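Side-chain contact in sensor protein (Bacillus halodurans, PDB 3O5Y), which is the GAF domain of a two-component sensor histidine kinase, which probably transfers phosphate from ATP to a protein histidine: residues D67-I72 and N106-V111. Numbering follows the deposited sequence.
Sequences DQRQTI and NKRVGV
R108 forms a salt bridge with D67 at the surface of the GAF domain, tying the start of strand 108-116 to the C-terminal end of helix 61-68, which lies over one face of the antiparallel sheet. R108 NH1 comes within 2.7 Å of D67 OD1, close to the guanidinium plane and at its edge. The two flat groups are nearly coplanar, 28° apart, yet the hydrogen bond is weak because its N-H points well off the oxygen (123°), so charge probably counts for more here than bond direction. In R108, CG stands anti to the carbonyl carbon, and bends at chi2 and chi3 then turn the guanidinium toward the helix end. The side chain of R69, just past the helix, crosses that of R108 at about a right angle. Its NH2 stops 3.9 Å from R108 NE; the guanidinium planes are 10° from parallel, but the approach is oblique and the groups are not stacked, a like-charged meeting that D67 probably offsets in part. A leucine in place of R108 would probably leave the D67 carboxylate without this positive partner and the helix end without its ionic tie to the strand. Further out, R108 also rests on W63 of the same helix, and R69 on Y103 of the adjacent strand. Beyond R108 the strand carries a classic beta bulge, V109 and G110 both facing I102, while the same R69 NH2 lies 4.1 Å from R108 CG.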
loop_
_atom_site.group_PDB
_atom_site.type_symbol
_atom_site.label_atom_id
_atom_site.label_comp_id
_atom_site.label_asym_id
_atom_site.label_seq_id
_atom_site.Cartn_x
_atom_site.Cartn_y
_atom_site.Cartn_z
ATOM N N ASP A 67 -11.518 -3.432 4.796
ATOM C CA ASP A 67 -12.733 -3.919 5.464
ATOM C C ASP A 67 -12.446 -4.325 6.908
ATOM O O ASP A 67 -13.217 -3.998 7.808
ATOM C CB ASP A 67 -13.393 -5.087 4.701
ATOM C CG ASP A 67 -14.001 -4.664 3.351
ATOM O OD1 ASP A 67 -14.400 -3.486 3.185
ATOM O OD2 ASP A 67 -14.093 -5.536 2.441
ATOM N N GLN A 68 -11.335 -5.028 7.117
ATOM C CA GLN A 68 -10.940 -5.538 8.442
ATOM C C GLN A 68 -10.359 -4.436 9.330
ATOM O O GLN A 68 -10.224 -4.613 10.537
ATOM C CB GLN A 68 -9.873 -6.643 8.314
ATOM C CG GLN A 68 -10.348 -8.011 7.819
ATOM C CD GLN A 68 -9.183 -9.009 7.656
ATOM O OE1 GLN A 68 -9.046 -9.656 6.611
ATOM N NE2 GLN A 68 -8.335 -9.122 8.690
ATOM N N ARG A 69 -9.981 -3.319 8.722
ATOM C CA ARG A 69 -9.282 -2.256 9.440
ATOM C C ARG A 69 -8.008 -2.772 10.110
ATOM O O ARG A 69 -7.662 -2.379 11.229
ATOM C CB ARG A 69 -10.218 -1.559 10.438
ATOM C CG ARG A 69 -10.998 -0.411 9.819
ATOM C CD ARG A 69 -12.053 0.112 10.778
ATOM N NE ARG A 69 -12.293 1.544 10.610
ATOM C CZ ARG A 69 -13.061 2.084 9.661
ATOM N NH1 ARG A 69 -13.210 3.410 9.612
ATOM N NH2 ARG A 69 -13.680 1.313 8.762
ATOM N N GLN A 70 -7.304 -3.643 9.394
ATOM C CA GLN A 70 -6.123 -4.307 9.928
ATOM C C GLN A 70 -4.986 -4.347 8.902
ATOM O O GLN A 70 -5.221 -4.408 7.691
ATOM C CB GLN A 70 -6.493 -5.725 10.373
ATOM C CG GLN A 70 -5.631 -6.262 11.497
ATOM C CD GLN A 70 -5.829 -7.757 11.733
ATOM O OE1 GLN A 70 -4.872 -8.551 11.669
ATOM N NE2 GLN A 70 -7.078 -8.153 11.996
ATOM N N THR A 71 -3.755 -4.304 9.390
ATOM C CA THR A 71 -2.606 -4.498 8.538
ATOM C C THR A 71 -2.480 -5.975 8.179
ATOM O O THR A 71 -2.517 -6.847 9.051
ATOM C CB THR A 71 -1.327 -3.993 9.220
ATOM O OG1 THR A 71 -1.396 -2.573 9.343
ATOM C CG2 THR A 71 -0.102 -4.350 8.416
ATOM N N ILE A 72 -2.338 -6.255 6.890
ATOM C CA ILE A 72 -2.234 -7.629 6.437
ATOM C C ILE A 72 -0.877 -7.900 5.813
ATOM O O ILE A 72 -0.404 -7.136 4.986
ATOM C CB ILE A 72 -3.334 -7.990 5.433
ATOM C CG1 ILE A 72 -4.700 -7.931 6.124
ATOM C CG2 ILE A 72 -3.069 -9.383 4.844
ATOM C CD1 ILE A 72 -5.892 -8.209 5.215
ATOM N N ASN A 106 -12.331 9.905 10.702
ATOM C CA ASN A 106 -13.627 10.015 10.020
ATOM C C ASN A 106 -13.899 8.918 9.013
ATOM O O ASN A 106 -15.012 8.394 8.970
ATOM C CB ASN A 106 -13.745 11.338 9.269
ATOM C CG ASN A 106 -13.803 12.523 10.183
ATOM O OD1 ASN A 106 -14.558 12.542 11.171
ATOM N ND2 ASN A 106 -12.999 13.539 9.866
ATOM N N LYS A 107 -12.905 8.601 8.178
ATOM C CA LYS A 107 -13.123 7.711 7.025
ATOM C C LYS A 107 -11.891 6.901 6.616
ATOM O O LYS A 107 -10.765 7.170 7.059
ATOM C CB LYS A 107 -13.597 8.530 5.818
ATOM C CG LYS A 107 -12.512 9.492 5.304
ATOM C CD LYS A 107 -12.969 10.275 4.076
ATOM C CE LYS A 107 -11.888 11.255 3.641
ATOM N NZ LYS A 107 -11.977 11.486 2.172
ATOM N N ARG A 108 -12.125 5.904 5.768
ATOM C CA ARG A 108 -11.052 5.213 5.072
ATOM C C ARG A 108 -10.578 6.133 3.985
ATOM O O ARG A 108 -11.379 6.788 3.322
ATOM C CB ARG A 108 -11.562 3.942 4.426
ATOM C CG ARG A 108 -12.204 2.990 5.369
ATOM C CD ARG A 108 -13.457 2.490 4.732
ATOM N NE ARG A 108 -13.551 1.048 4.851
ATOM C CZ ARG A 108 -14.304 0.290 4.065
ATOM N NH1 ARG A 108 -14.318 -1.031 4.244
ATOM N NH2 ARG A 108 -15.037 0.855 3.097
ATOM N N VAL A 109 -9.270 6.156 3.795
ATOM C CA VAL A 109 -8.617 7.109 2.922
ATOM C C VAL A 109 -7.945 6.390 1.757
ATOM O O VAL A 109 -7.940 6.884 0.631
ATOM C CB VAL A 109 -7.592 7.943 3.741
ATOM C CG1 VAL A 109 -6.522 8.565 2.860
ATOM C CG2 VAL A 109 -8.304 9.003 4.521
ATOM N N GLY A 110 -7.377 5.217 2.018
ATOM C CA GLY A 110 -6.652 4.514 0.962
ATOM C C GLY A 110 -5.903 3.316 1.475
ATOM O O GLY A 110 -6.219 2.782 2.540
ATOM N N VAL A 111 -4.915 2.876 0.705
ATOM C CA VAL A 111 -4.121 1.711 1.056
ATOM C C VAL A 111 -2.667 1.987 0.728
ATOM O O VAL A 111 -2.362 2.628 -0.289
ATOM C CB VAL A 111 -4.632 0.426 0.331
ATOM C CG1 VAL A 111 -3.620 -0.737 0.428
ATOM C CG2 VAL A 111 -5.971 -0.005 0.901
#